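Local coordinates for protein glucanase (Klebsiella pneumoniae, PDB 5GY3) that probably hydrolyses internal beta-1,4-glucosidic bonds of cellulose and related beta-glucans, as a family 8 glycoside hydrolase, at residues S27-Q32 / N83-G88; Y152-A157 / P222-W227; S193-L198 / S215-R220. All blocks are in the same frame, centred on the assembly; numbering follows the deposited sequence.

Interaction 1. Residues S27-Q32 / N83-G88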
ATOM      1  N   SER A  27      13.532  -6.829  -4.424  1.00 15.10           N
ATOM      2  CA  SER A  27      13.149  -5.511  -3.950  1.00 12.91           C
ATOM      3  C   SER A  27      12.024  -4.983  -4.829  1.00 15.33           C
ATOM      4  O   SER A  27      11.896  -5.365  -5.993  1.00 14.56           O
ATOM      5  CB  SER A  27      14.328  -4.537  -3.982  1.00 15.69           C
ATOM      6  OG  SER A  27      15.328  -4.925  -3.061  1.00 15.85           O
ATOM      7  N   HIS A  28      11.204  -4.098  -4.271  1.00 12.71           N
ATOM      8  CA  HIS A  28      10.112  -3.546  -5.054  1.00 13.27           C
ATOM      9  C   HIS A  28       9.765  -2.163  -4.525  1.00 13.29           C
ATOM     10  O   HIS A  28      10.233  -1.743  -3.465  1.00 12.84           O
ATOM     11  CB  HIS A  28       8.892  -4.470  -5.046  1.00 12.15           C
ATOM     12  CG  HIS A  28       8.647  -5.148  -3.736  1.00 16.19           C
ATOM     13  ND1 HIS A  28       8.306  -4.459  -2.592  1.00 15.32           N
ATOM     14  CD2 HIS A  28       8.699  -6.457  -3.388  1.00 17.43           C
ATOM     15  CE1 HIS A  28       8.151  -5.315  -1.595  1.00 18.36           C
ATOM     16  NE2 HIS A  28       8.385  -6.534  -2.052  1.00 19.77           N
ATOM     17  N   THR A  29       8.942  -1.447  -5.292  1.00 10.08           N
ATOM     18  CA  THR A  29       8.660  -0.063  -4.920  1.00 10.56           C
ATOM     19  C   THR A  29       7.779   0.022  -3.682  1.00 13.42           C
ATOM     20  O   THR A  29       7.892   0.988  -2.919  1.00 12.56           O
ATOM     21  CB  THR A  29       8.049   0.689  -6.102  1.00 12.68           C
ATOM     22  OG1 THR A  29       6.971  -0.066  -6.671  1.00 10.98           O
ATOM     23  CG2 THR A  29       9.106   0.894  -7.162  1.00 10.76           C
ATOM     24  N   GLU A  30       6.929  -0.979  -3.443  1.00 11.26           N
ATOM     25  CA  GLU A  30       6.250  -1.062  -2.154  1.00 12.37           C
ATOM     26  C   GLU A  30       7.261  -1.108  -1.012  1.00 12.83           C
ATOM     27  O   GLU A  30       7.134  -0.377  -0.025  1.00 13.77           O
ATOM     28  CB  GLU A  30       5.338  -2.295  -2.109  1.00 16.24           C
ATOM     29  CG  GLU A  30       4.883  -2.637  -0.703  1.00 17.03           C
ATOM     30  CD  GLU A  30       4.281  -4.024  -0.585  1.00 23.92           C
ATOM     31  OE1 GLU A  30       3.254  -4.277  -1.247  1.00 25.10           O
ATOM     32  OE2 GLU A  30       4.842  -4.859   0.166  1.00 22.82           O
ATOM     33  N   GLY A  31       8.276  -1.968  -1.135  1.00 11.74           N
ATOM     34  CA  GLY A  31       9.257  -2.095  -0.066  1.00 12.63           C
ATOM     35  C   GLY A  31      10.089  -0.839   0.128  1.00  9.53           C
ATOM     36  O   GLY A  31      10.318  -0.406   1.263  1.00 10.75           O
ATOM     37  N   GLN A  32      10.564  -0.246  -0.970  1.00  9.86           N
ATOM     38  CA  GLN A  32      11.297   1.015  -0.861  1.00 11.63           C
ATOM     39  C   GLN A  32      10.421   2.105  -0.256  1.00 11.98           C
ATOM     40  O   GLN A  32      10.860   2.842   0.631  1.00  9.25           O
ATOM     41  CB  GLN A  32      11.819   1.460  -2.227  1.00 12.56           C
ATOM     42  CG  GLN A  32      12.720   0.461  -2.927  1.00 12.43           C
ATOM     43  CD  GLN A  32      13.879  -0.009  -2.060  1.00 14.99           C
ATOM     44  OE1 GLN A  32      13.942  -1.181  -1.686  1.00 13.82           O
ATOM     45  NE2 GLN A  32      14.808   0.900  -1.742  1.00 10.72           N
ATOM     46  N   ASN A  83       6.908  -2.451 -16.075  1.00 19.85           N
ATOM     47  CA  ASN A  83       5.709  -1.776 -15.606  1.00 16.44           C
ATOM     48  C   ASN A  83       5.941  -1.230 -14.201  1.00 16.57           C
ATOM     49  O   ASN A  83       6.859  -1.642 -13.488  1.00 15.50           O
ATOM     50  CB  ASN A  83       4.508  -2.726 -15.613  1.00 21.37           C
ATOM     51  CG  ASN A  83       3.165  -2.002 -15.782  1.00 20.00           C
ATOM     52  OD1 ASN A  83       3.086  -0.879 -16.301  1.00 15.38           O
ATOM     53  ND2 ASN A  83       2.096  -2.666 -15.359  1.00 23.94           N
ATOM     54  N   ASN A  84       5.095  -0.285 -13.814  1.00 15.56           N
ATOM     55  CA  ASN A  84       5.118   0.284 -12.478  1.00 13.50           C
ATOM     56  C   ASN A  84       4.054  -0.393 -11.625  1.00 14.78           C
ATOM     57  O   ASN A  84       3.218  -1.159 -12.115  1.00 14.41           O
ATOM     58  CB  ASN A  84       4.873   1.796 -12.534  1.00 13.15           C
ATOM     59  CG  ASN A  84       3.450   2.138 -12.944  1.00 12.72           C
ATOM     60  OD1 ASN A  84       3.032   1.841 -14.069  1.00 14.82           O
ATOM     61  ND2 ASN A  84       2.692   2.755 -12.032  1.00 10.68           N
ATOM     62  N   ALA A  85       4.094  -0.104 -10.331  1.00  7.86           N
ATOM     63  CA  ALA A  85       3.035  -0.496  -9.411  1.00 11.45           C
ATOM     64  C   ALA A  85       2.601   0.783  -8.711  1.00 11.75           C
ATOM     65  O   ALA A  85       3.390   1.392  -7.982  1.00 11.40           O
ATOM     66  CB  ALA A  85       3.503  -1.558  -8.411  1.00 12.00           C
ATOM     67  N   SER A  86       1.361   1.207  -8.959  1.00  9.75           N
ATOM     68  CA  SER A  86       0.968   2.558  -8.577  1.00 11.66           C
ATOM     69  C   SER A  86       0.982   2.767  -7.069  1.00 10.45           C
ATOM     70  O   SER A  86       1.174   3.904  -6.614  1.00  8.91           O
ATOM     71  CB  SER A  86      -0.405   2.882  -9.156  1.00 10.05           C
ATOM     72  OG  SER A  86      -0.366   2.756 -10.562  1.00 10.39           O
ATOM     73  N   ASP A  87       0.773   1.710  -6.275  1.00  8.11           N
ATOM     74  CA  ASP A  87       0.872   1.915  -4.835  1.00 10.20           C
ATOM     75  C   ASP A  87       2.314   2.175  -4.427  1.00  7.93           C
ATOM     76  O   ASP A  87       2.566   2.989  -3.538  1.00  7.12           O
ATOM     77  CB  ASP A  87       0.257   0.749  -4.045  1.00 11.16           C
ATOM     78  CG  ASP A  87       0.975  -0.587  -4.236  1.00 13.86           C
ATOM     79  OD1 ASP A  87       1.592  -0.839  -5.300  1.00 11.83           O
ATOM     80  OD2 ASP A  87       0.880  -1.418  -3.289  1.00 14.63           O
ATOM     81  N   GLY A  88       3.273   1.509  -5.074  1.00  9.89           N
ATOM     82  CA  GLY A  88       4.670   1.773  -4.758  1.00  8.55           C
ATOM     83  C   GLY A  88       5.077   3.193  -5.108  1.00  9.28           C
ATOM     84  O   GLY A  88       5.705   3.883  -4.300  1.00  8.96           O
TER
HETATM   85  O   HOH W   1       6.372   1.201  -9.224  1.00 12.66           O
HETATM   86  O   HOH W   2       1.672  -3.876  -3.106  1.00 19.09           O

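Interaction 2. Residues Y152-A157 / P222-W227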
ATOM      1  N   TYR A 152      -4.493  -0.381  -3.439  1.00  6.09           N
ATOM      2  CA  TYR A 152      -3.690   0.719  -3.971  1.00  8.16           C
ATOM      3  C   TYR A 152      -4.382   2.074  -3.819  1.00  8.65           C
ATOM      4  O   TYR A 152      -3.815   3.098  -4.228  1.00  9.43           O
ATOM      5  CB  TYR A 152      -3.356   0.506  -5.459  1.00  7.48           C
ATOM      6  CG  TYR A 152      -2.492  -0.689  -5.827  1.00  8.03           C
ATOM      7  CD1 TYR A 152      -2.319  -1.762  -4.961  1.00  9.01           C
ATOM      8  CD2 TYR A 152      -1.854  -0.736  -7.061  1.00  9.01           C
ATOM      9  CE1 TYR A 152      -1.532  -2.858  -5.310  1.00  9.76           C
ATOM     10  CE2 TYR A 152      -1.069  -1.832  -7.428  1.00 11.03           C
ATOM     11  CZ  TYR A 152      -0.915  -2.884  -6.546  1.00 13.30           C
ATOM     12  OH  TYR A 152      -0.146  -3.968  -6.880  1.00 13.44           O
ATOM     13  N   PHE A 153      -5.589   2.114  -3.249  1.00  7.80           N
ATOM     14  CA  PHE A 153      -6.252   3.391  -2.942  1.00  7.20           C
ATOM     15  C   PHE A 153      -5.706   3.894  -1.604  1.00  9.21           C
ATOM     16  O   PHE A 153      -6.322   3.739  -0.547  1.00  8.58           O
ATOM     17  CB  PHE A 153      -7.772   3.252  -2.847  1.00  9.51           C
ATOM     18  CG  PHE A 153      -8.467   2.699  -4.076  1.00  9.01           C
ATOM     19  CD1 PHE A 153      -7.804   2.465  -5.272  1.00 10.47           C
ATOM     20  CD2 PHE A 153      -9.829   2.420  -4.006  1.00 10.17           C
ATOM     21  CE1 PHE A 153      -8.492   1.939  -6.379  1.00  8.96           C
ATOM     22  CE2 PHE A 153     -10.522   1.905  -5.106  1.00 10.91           C
ATOM     23  CZ  PHE A 153      -9.846   1.665  -6.286  1.00 10.43           C
ATOM     24  N   ILE A 154      -4.533   4.520  -1.645  1.00  7.64           N
ATOM     25  CA  ILE A 154      -3.810   4.862  -0.398  1.00  7.83           C
ATOM     26  C   ILE A 154      -4.351   6.211   0.066  1.00  8.28           C
ATOM     27  O   ILE A 154      -3.747   7.273  -0.119  1.00  8.55           O
ATOM     28  CB  ILE A 154      -2.296   4.840  -0.587  1.00  6.42           C
ATOM     29  CG1 ILE A 154      -1.892   3.484  -1.186  1.00  6.83           C
ATOM     30  CG2 ILE A 154      -1.609   5.036   0.776  1.00  8.12           C
ATOM     31  CD1 ILE A 154      -0.397   3.297  -1.384  1.00 11.83           C
ATOM     32  N   PHE A 155      -5.506   6.158   0.726  1.00  8.37           N
ATOM     33  CA  PHE A 155      -6.222   7.370   1.118  1.00  9.69           C
ATOM     34  C   PHE A 155      -5.383   8.372   1.908  1.00 10.12           C
ATOM     35  O   PHE A 155      -5.474   9.572   1.605  1.00 10.88           O
ATOM     36  CB  PHE A 155      -7.482   6.980   1.908  1.00  9.57           C
ATOM     37  CG  PHE A 155      -8.398   6.067   1.151  1.00  8.79           C
ATOM     38  CD1 PHE A 155      -9.088   6.526   0.038  1.00 11.86           C
ATOM     39  CD2 PHE A 155      -8.551   4.746   1.544  1.00 10.53           C
ATOM     40  CE1 PHE A 155      -9.940   5.676  -0.675  1.00 13.22           C
ATOM     41  CE2 PHE A 155      -9.394   3.889   0.831  1.00  9.40           C
ATOM     42  CZ  PHE A 155     -10.092   4.364  -0.269  1.00  9.85           C
ATOM     43  N   PRO A 156      -4.563   7.987   2.895  1.00  9.49           N
ATOM     44  CA  PRO A 156      -3.817   9.028   3.625  1.00 10.74           C
ATOM     45  C   PRO A 156      -2.754   9.710   2.773  1.00 10.61           C
ATOM     46  O   PRO A 156      -2.467  10.901   2.980  1.00 10.34           O
ATOM     47  CB  PRO A 156      -3.208   8.260   4.808  1.00 10.43           C
ATOM     48  CG  PRO A 156      -3.101   6.840   4.313  1.00 10.95           C
ATOM     49  CD  PRO A 156      -4.339   6.647   3.477  1.00  9.38           C
ATOM     50  N   ALA A 157      -2.162   8.987   1.820  1.00  7.75           N
ATOM     51  CA  ALA A 157      -1.242   9.614   0.882  1.00  8.18           C
ATOM     52  C   ALA A 157      -1.968  10.606  -0.015  1.00  7.75           C
ATOM     53  O   ALA A 157      -1.479  11.716  -0.247  1.00  6.32           O
ATOM     54  CB  ALA A 157      -0.546   8.550   0.047  1.00  6.85           C
ATOM     55  N   PRO A 222      -8.083  -1.716   5.440  1.00  6.67           N
ATOM     56  CA  PRO A 222      -8.433  -1.136   6.744  1.00  7.95           C
ATOM     57  C   PRO A 222      -7.284  -0.384   7.382  1.00  5.13           C
ATOM     58  O   PRO A 222      -7.517   0.574   8.134  1.00  6.53           O
ATOM     59  CB  PRO A 222      -8.854  -2.355   7.577  1.00  6.98           C
ATOM     60  CG  PRO A 222      -8.227  -3.535   6.878  1.00  5.79           C
ATOM     61  CD  PRO A 222      -8.260  -3.182   5.425  1.00  5.40           C
ATOM     62  N   LEU A 223      -6.044  -0.787   7.108  1.00  5.76           N
ATOM     63  CA  LEU A 223      -4.907   0.020   7.524  1.00  5.73           C
ATOM     64  C   LEU A 223      -4.993   1.422   6.932  1.00  7.59           C
ATOM     65  O   LEU A 223      -4.921   2.416   7.659  1.00  8.40           O
ATOM     66  CB  LEU A 223      -3.601  -0.658   7.114  1.00  7.32           C
ATOM     67  CG  LEU A 223      -2.326   0.191   7.172  1.00  7.05           C
ATOM     68  CD1 LEU A 223      -1.988   0.630   8.608  1.00  9.47           C
ATOM     69  CD2 LEU A 223      -1.176  -0.607   6.581  1.00  8.40           C
ATOM     70  N   TYR A 224      -5.163   1.528   5.608  1.00  6.16           N
ATOM     71  CA  TYR A 224      -5.182   2.865   5.013  1.00  5.93           C
ATOM     72  C   TYR A 224      -6.432   3.644   5.417  1.00  9.90           C
ATOM     73  O   TYR A 224      -6.366   4.867   5.611  1.00  9.25           O
ATOM     74  CB  TYR A 224      -5.080   2.769   3.491  1.00  5.59           C
ATOM     75  CG  TYR A 224      -3.772   2.222   2.980  1.00  6.85           C
ATOM     76  CD1 TYR A 224      -2.561   2.555   3.576  1.00  7.33           C
ATOM     77  CD2 TYR A 224      -3.751   1.368   1.878  1.00  7.45           C
ATOM     78  CE1 TYR A 224      -1.353   2.045   3.077  1.00  8.30           C
ATOM     79  CE2 TYR A 224      -2.566   0.858   1.386  1.00  7.67           C
ATOM     80  CZ  TYR A 224      -1.370   1.194   1.985  1.00  9.46           C
ATOM     81  OH  TYR A 224      -0.195   0.677   1.466  1.00  8.12           O
ATOM     82  N   LEU A 225      -7.568   2.958   5.578  1.00  5.88           N
ATOM     83  CA  LEU A 225      -8.781   3.629   6.039  1.00  8.06           C
ATOM     84  C   LEU A 225      -8.606   4.186   7.444  1.00  8.77           C
ATOM     85  O   LEU A 225      -8.969   5.335   7.723  1.00 10.43           O
ATOM     86  CB  LEU A 225      -9.965   2.659   6.018  1.00  7.04           C
ATOM     87  CG  LEU A 225     -10.559   2.276   4.664  1.00  6.18           C
ATOM     88  CD1 LEU A 225     -11.603   1.171   4.859  1.00  6.48           C
ATOM     89  CD2 LEU A 225     -11.171   3.494   3.965  1.00  9.48           C
ATOM     90  N   SER A 226      -8.108   3.357   8.359  1.00  8.44           N
ATOM     91  CA  SER A 226      -7.911   3.819   9.723  1.00 10.07           C
ATOM     92  C   SER A 226      -6.825   4.891   9.797  1.00 11.66           C
ATOM     93  O   SER A 226      -6.911   5.801  10.628  1.00 11.68           O
ATOM     94  CB  SER A 226      -7.565   2.635  10.620  1.00 10.79           C
ATOM     95  OG  SER A 226      -7.455   3.091  11.950  1.00 18.30           O
ATOM     96  N   TRP A 227      -5.811   4.803   8.933  1.00  7.62           N
ATOM     97  CA  TRP A 227      -4.764   5.822   8.889  1.00 10.04           C
ATOM     98  C   TRP A 227      -5.352   7.182   8.526  1.00 11.94           C
ATOM     99  O   TRP A 227      -5.026   8.208   9.143  1.00 12.39           O
ATOM    100  CB  TRP A 227      -3.710   5.384   7.868  1.00  8.15           C
ATOM    101  CG  TRP A 227      -2.347   5.974   7.987  1.00 10.52           C
ATOM    102  CD1 TRP A 227      -2.003   7.210   8.479  1.00 10.20           C
ATOM    103  CD2 TRP A 227      -1.123   5.336   7.607  1.00  9.89           C
ATOM    104  NE1 TRP A 227      -0.634   7.371   8.420  1.00  9.72           N
ATOM    105  CE2 TRP A 227      -0.074   6.237   7.889  1.00  9.02           C
ATOM    106  CE3 TRP A 227      -0.811   4.085   7.051  1.00  9.70           C
ATOM    107  CZ2 TRP A 227       1.262   5.927   7.637  1.00 11.57           C
ATOM    108  CZ3 TRP A 227       0.516   3.784   6.806  1.00 10.86           C
ATOM    109  CH2 TRP A 227       1.535   4.697   7.095  1.00 11.55           C
TER

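Interaction 3. Residues S193-L198 / S215-R220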
ATOM      1  N   SER A 193     -12.019  -8.261  -2.551  1.00  8.37           N
ATOM      2  CA  SER A 193     -10.880  -9.131  -2.830  1.00  5.77           C
ATOM      3  C   SER A 193      -9.627  -8.303  -3.131  1.00  8.34           C
ATOM      4  O   SER A 193      -9.666  -7.069  -3.219  1.00  6.27           O
ATOM      5  CB  SER A 193     -11.208 -10.059  -3.998  1.00  6.05           C
ATOM      6  OG  SER A 193     -11.724  -9.321  -5.097  1.00  5.86           O
ATOM      7  N   ASP A 194      -8.495  -9.003  -3.266  1.00  6.42           N
ATOM      8  CA  ASP A 194      -7.246  -8.339  -3.644  1.00  5.69           C
ATOM      9  C   ASP A 194      -7.405  -7.566  -4.951  1.00  5.98           C
ATOM     10  O   ASP A 194      -6.923  -6.433  -5.080  1.00  6.35           O
ATOM     11  CB  ASP A 194      -6.118  -9.366  -3.809  1.00  6.04           C
ATOM     12  CG  ASP A 194      -5.696 -10.026  -2.504  1.00  9.01           C
ATOM     13  OD1 ASP A 194      -5.829  -9.422  -1.421  1.00  7.73           O
ATOM     14  OD2 ASP A 194      -5.192 -11.180  -2.582  1.00 11.32           O
ATOM     15  N   TRP A 195      -8.052  -8.178  -5.935  1.00  7.30           N
ATOM     16  CA  TRP A 195      -8.222  -7.601  -7.260  1.00  7.66           C
ATOM     17  C   TRP A 195      -9.697  -7.582  -7.614  1.00  5.84           C
ATOM     18  O   TRP A 195     -10.410  -8.566  -7.401  1.00  7.70           O
ATOM     19  CB  TRP A 195      -7.431  -8.400  -8.320  1.00  5.79           C
ATOM     20  CG  TRP A 195      -5.974  -8.411  -8.041  1.00  9.02           C
ATOM     21  CD1 TRP A 195      -5.287  -9.314  -7.277  1.00 11.13           C
ATOM     22  CD2 TRP A 195      -5.003  -7.478  -8.529  1.00  8.10           C
ATOM     23  NE1 TRP A 195      -3.953  -8.991  -7.251  1.00  9.07           N
ATOM     24  CE2 TRP A 195      -3.753  -7.869  -8.013  1.00  9.94           C
ATOM     25  CE3 TRP A 195      -5.074  -6.344  -9.340  1.00 10.37           C
ATOM     26  CZ2 TRP A 195      -2.581  -7.160  -8.279  1.00 12.87           C
ATOM     27  CZ3 TRP A 195      -3.911  -5.651  -9.615  1.00 12.57           C
ATOM     28  CH2 TRP A 195      -2.682  -6.061  -9.085  1.00 11.40           C
ATOM     29  N   VAL A 196     -10.141  -6.464  -8.182  1.00  5.95           N
ATOM     30  CA  VAL A 196     -11.548  -6.227  -8.488  1.00  7.02           C
ATOM     31  C   VAL A 196     -11.664  -5.763  -9.928  1.00  8.96           C
ATOM     32  O   VAL A 196     -10.972  -4.826 -10.335  1.00  7.12           O
ATOM     33  CB  VAL A 196     -12.153  -5.172  -7.541  1.00  6.18           C
ATOM     34  CG1 VAL A 196     -13.591  -4.786  -7.983  1.00  6.40           C
ATOM     35  CG2 VAL A 196     -12.135  -5.682  -6.109  1.00  6.95           C
ATOM     36  N   ALA A 197     -12.545  -6.403 -10.695  1.00  6.10           N
ATOM     37  CA  ALA A 197     -12.822  -5.971 -12.058  1.00  7.62           C
ATOM     38  C   ALA A 197     -13.973  -4.971 -12.053  1.00  8.68           C
ATOM     39  O   ALA A 197     -15.074  -5.274 -11.563  1.00  9.96           O
ATOM     40  CB  ALA A 197     -13.163  -7.165 -12.946  1.00  9.33           C
ATOM     41  N   LEU A 198     -13.727  -3.792 -12.611  1.00  5.19           N
ATOM     42  CA  LEU A 198     -14.735  -2.745 -12.728  1.00  6.17           C
ATOM     43  C   LEU A 198     -15.172  -2.669 -14.186  1.00  7.60           C
ATOM     44  O   LEU A 198     -14.356  -2.364 -15.063  1.00  9.73           O
ATOM     45  CB  LEU A 198     -14.170  -1.395 -12.271  1.00  5.51           C
ATOM     46  CG  LEU A 198     -15.017  -0.151 -12.566  1.00  8.54           C
ATOM     47  CD1 LEU A 198     -16.353  -0.202 -11.827  1.00  7.71           C
ATOM     48  CD2 LEU A 198     -14.242   1.121 -12.217  1.00  9.49           C
ATOM     49  N   SER A 215      -6.953 -11.102   0.927  1.00  5.98           N
ATOM     50  CA  SER A 215      -5.739 -11.684   1.500  1.00  7.74           C
ATOM     51  C   SER A 215      -4.641 -10.634   1.653  1.00 10.53           C
ATOM     52  O   SER A 215      -4.873  -9.591   2.271  1.00  8.73           O
ATOM     53  CB  SER A 215      -5.259 -12.880   0.664  1.00 10.88           C
ATOM     54  OG  SER A 215      -4.857 -12.498  -0.633  1.00 24.82           O
ATOM     55  N   PHE A 216      -3.436 -10.897   1.153  1.00  9.50           N
ATOM     56  CA  PHE A 216      -2.298 -10.080   1.577  1.00 11.63           C
ATOM     57  C   PHE A 216      -2.289  -8.676   0.981  1.00  8.91           C
ATOM     58  O   PHE A 216      -1.621  -7.794   1.544  1.00  9.36           O
ATOM     59  CB  PHE A 216      -0.983 -10.784   1.233  1.00 11.03           C
ATOM     60  CG  PHE A 216      -0.814 -12.100   1.921  1.00 14.15           C
ATOM     61  CD1 PHE A 216      -0.508 -12.150   3.272  1.00 14.85           C
ATOM     62  CD2 PHE A 216      -0.973 -13.288   1.223  1.00 18.21           C
ATOM     63  CE1 PHE A 216      -0.344 -13.363   3.917  1.00 20.34           C
ATOM     64  CE2 PHE A 216      -0.818 -14.512   1.862  1.00 16.85           C
ATOM     65  CZ  PHE A 216      -0.505 -14.549   3.209  1.00 17.93           C
ATOM     66  N   ASP A 217      -2.981  -8.449  -0.138  1.00  7.11           N
ATOM     67  CA  ASP A 217      -3.160  -7.086  -0.633  1.00  8.61           C
ATOM     68  C   ASP A 217      -4.295  -6.391   0.112  1.00  5.55           C
ATOM     69  O   ASP A 217      -4.102  -5.321   0.712  1.00  7.45           O
ATOM     70  CB  ASP A 217      -3.448  -7.080  -2.137  1.00  8.44           C
ATOM     71  CG  ASP A 217      -2.185  -7.134  -2.992  1.00 12.80           C
ATOM     72  OD1 ASP A 217      -1.058  -7.108  -2.444  1.00 18.40           O
ATOM     73  OD2 ASP A 217      -2.331  -7.184  -4.226  1.00 14.45           O
ATOM     74  N   ALA A 218      -5.473  -7.020   0.117  1.00  6.41           N
ATOM     75  CA  ALA A 218      -6.689  -6.358   0.586  1.00  6.47           C
ATOM     76  C   ALA A 218      -6.623  -5.978   2.058  1.00  6.55           C
ATOM     77  O   ALA A 218      -7.252  -4.987   2.460  1.00  6.29           O
ATOM     78  CB  ALA A 218      -7.894  -7.260   0.326  1.00  5.46           C
ATOM     79  N   ILE A 219      -5.867  -6.735   2.865  1.00  7.47           N
ATOM     80  CA  ILE A 219      -5.769  -6.448   4.294  1.00  6.46           C
ATOM     81  C   ILE A 219      -5.174  -5.065   4.555  1.00  6.41           C
ATOM     82  O   ILE A 219      -5.361  -4.507   5.640  1.00  8.14           O
ATOM     83  CB  ILE A 219      -4.957  -7.568   4.981  1.00  8.91           C
ATOM     84  CG1 ILE A 219      -5.088  -7.483   6.504  1.00  9.41           C
ATOM     85  CG2 ILE A 219      -3.491  -7.487   4.576  1.00 10.07           C
ATOM     86  CD1 ILE A 219      -6.527  -7.537   6.983  1.00  8.76           C
ATOM     87  N   ARG A 220      -4.481  -4.468   3.581  1.00  6.17           N
ATOM     88  CA  ARG A 220      -3.993  -3.105   3.770  1.00  7.38           C
ATOM     89  C   ARG A 220      -5.108  -2.065   3.718  1.00  6.08           C
ATOM     90  O   ARG A 220      -4.889  -0.929   4.155  1.00  5.23           O
ATOM     91  CB  ARG A 220      -2.927  -2.772   2.720  1.00  8.24           C
ATOM     92  CG  ARG A 220      -1.634  -3.508   2.976  1.00 11.54           C
ATOM     93  CD  ARG A 220      -0.515  -3.008   2.083  1.00 15.92           C
ATOM     94  NE  ARG A 220      -0.901  -3.053   0.675  1.00 19.42           N
ATOM     95  CZ  ARG A 220      -0.576  -4.030  -0.165  1.00 17.45           C
ATOM     96  NH1 ARG A 220       0.149  -5.054   0.270  1.00 22.11           N
ATOM     97  NH2 ARG A 220      -0.972  -3.977  -1.438  1.00 13.43           N
TER
HETATM   98  O   HOH W   3      -2.698 -11.467  -1.838  1.00 18.22           O

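Interaction 1. Residues S27-Q32 / N83-G88
This contact joins the starts of two helices beside the predicted active site of an (alpha/alpha)6 barrel, the fold of family 8 glycoside hydrolases. T29 and E30, at the start of helix 29-41, meet D87 and G88, at the start of helix 86-103. D87 is a predicted active-site residue. The backbones come very near each other at G88, whose CA lies 4.2 Å from the CA of E30. With no side chain on G88, T29 packs on its bare backbone, OG1 of T29 lying 3.5 Å from CA of G88.

No direct hydrogen bond joins the two segments. Two waters bridge them instead. T29 OG1 lies between its own backbone N and carbonyl carbon (chi1 49°), on the side of A85, and holds the first water, 2.9 Å from OG1. The same water accepts the N-H of A85, with A85 N 2.8 Å from it. A85 is the N-cap residue of helix 86-103, and its methyl faces the T29 hydroxyl.

The second water lies between two carboxylates. It donates to E30 OE1 at 2.5 Å. It also donates to D87 OD2, at 2.6 Å. The two acid oxygens, E30 OE1 and D87 OD2, stay 4.2 Å apart. E30 reaches this place with an extended chain, CG lying anti to the backbone N (chi1 165°). Its other oxygen, OE2, is hydrogen-bonded to the hydroxyl of Y293. On the D87 carboxylate, OD1 takes a weak bond from the N-H of G88.

The start of helix 29-41 is itself capped by a side chain. H28 is the N-cap, and its NE2 is hydrogen-bonded to D20. Its ND1 accepts from G31 N at 2.9 Å, with that nitrogen only 11° out of the imidazole plane.

Interaction 2. Residues Y152-A157 / P222-W227
This is a buried apolar contact between two helices of the barrel. I154, F155 and P156, where the chain enters helix 155-164, pack on Y224, L225 and W227 of helix 220-228. No hydrogen bond crosses it.

I154 lies over one face of the Y224 ring. Its CG2 makes a CH-pi contact, 3.9 Å from the ring centroid and 14° off the normal. With CG2 anti to the backbone N and CG1 beside it (chi1 -53°), both branches meet the ring. CG1 touches Y224 CE2 at 3.7 Å. The end of the chain, CD1 of I154, runs on to the Y224 hydroxyl, 3.9 Å from OH.

P156 touches both Y224 and W227, crossing each side chain at about a right angle. Its CD rests on the Y224 carbonyl oxygen, 3.4 Å from O. Its CG lies over one face of the W227 indole, offset toward the rim, with a CH-pi distance of 4.2 Å to the centroid of the five-membered ring. F155 and L225 run alongside, pointing the same way, and F155 CE2 meets L225 CD2 at 3.6 Å. The CB of L225 points away, but the branch returns to the phenyl ring.

Before the helix, F153 and I154 are centres of consecutive inverse gamma turns. The side chain of I154 also comes within about 4 Å, nearest atoms, of that of D87, the predicted active-site residue.

Other helices close round the contact. F155 and L225 both touch helix 167-183, and P156 and W227 meet W94 of helix 86-103. The indole NE1 of W227 is hydrogen-bonded to D308, and W227 also packs on helix 293-307.

Interaction 3. Residues S193-L198 / S215-R220
D194 has CG beside its backbone N and anti to its carbonyl carbon (chi1 -68°), which carries the carboxylate across to the backbone of S215, D217 and A218. The receiving piece is the loop before helix 220-228. It has helical backbone angles at 216-219 and ends in a type I beta turn, D217 to R220. D194 itself stands just before strand 196-199 of a three-stranded antiparallel sheet. The contact thus ties the chain entering strand 196-199 to the loop that leads into a barrel helix.

One oxygen does most of the work. D194 OD1 accepts from A218 N at 2.9 Å in a fairly straight bond (158°), which arrives on the anti side of the carboxylate. It also accepts from S215 N at 3.1 Å, and this donor comes from above the carboxylate plane. The two donors reach OD1 from opposite faces. A third, weak bond comes from D217 N, 3.3 Å from D194 OD1. These bonds should fix the rotation of the carboxylate. The other oxygen, D194 OD2, accepts from a water 2.6 Å away. That water also accepts weakly from the N-H of F216.

The D217 side chain crosses that of D194 at about a right angle. Its CB packs 3.4 Å from OD1 of D194. Its carboxylate oxygen OD2 is hydrogen-bonded to N149. The W195 indole lies obliquely alongside that oxygen, with NE1 of W195 3.9 Å from OD2 of D217, while the ring stacks on W210.

The last link is within the turn. R220 forms a weakly hydrogen-bonded salt bridge to D217, with R220 NH2 3.3 Å from D217 OD1.

Overall arrangement
Interactions 1 and 2 are buried; interaction 3 is partly buried and lies somewhat farther from the centre of the chain. Their chemistry differs accordingly. Interaction 1 joins two helix starts by close backbone packing and two waters, interaction 2 is apolar packing, and interaction 3 uses a carboxylate to hold loop backbone. Interactions 2 and 3 share one continuous element, since the loop 215-220 runs straight into the helix of 222-227. All three meet around D87. Y152 and I154 of interaction 2 pack on it. R220 of interaction 3 makes long, weak ion pairs with both D87 and E30, so the turn held by D194 faces the two acids of interaction 1.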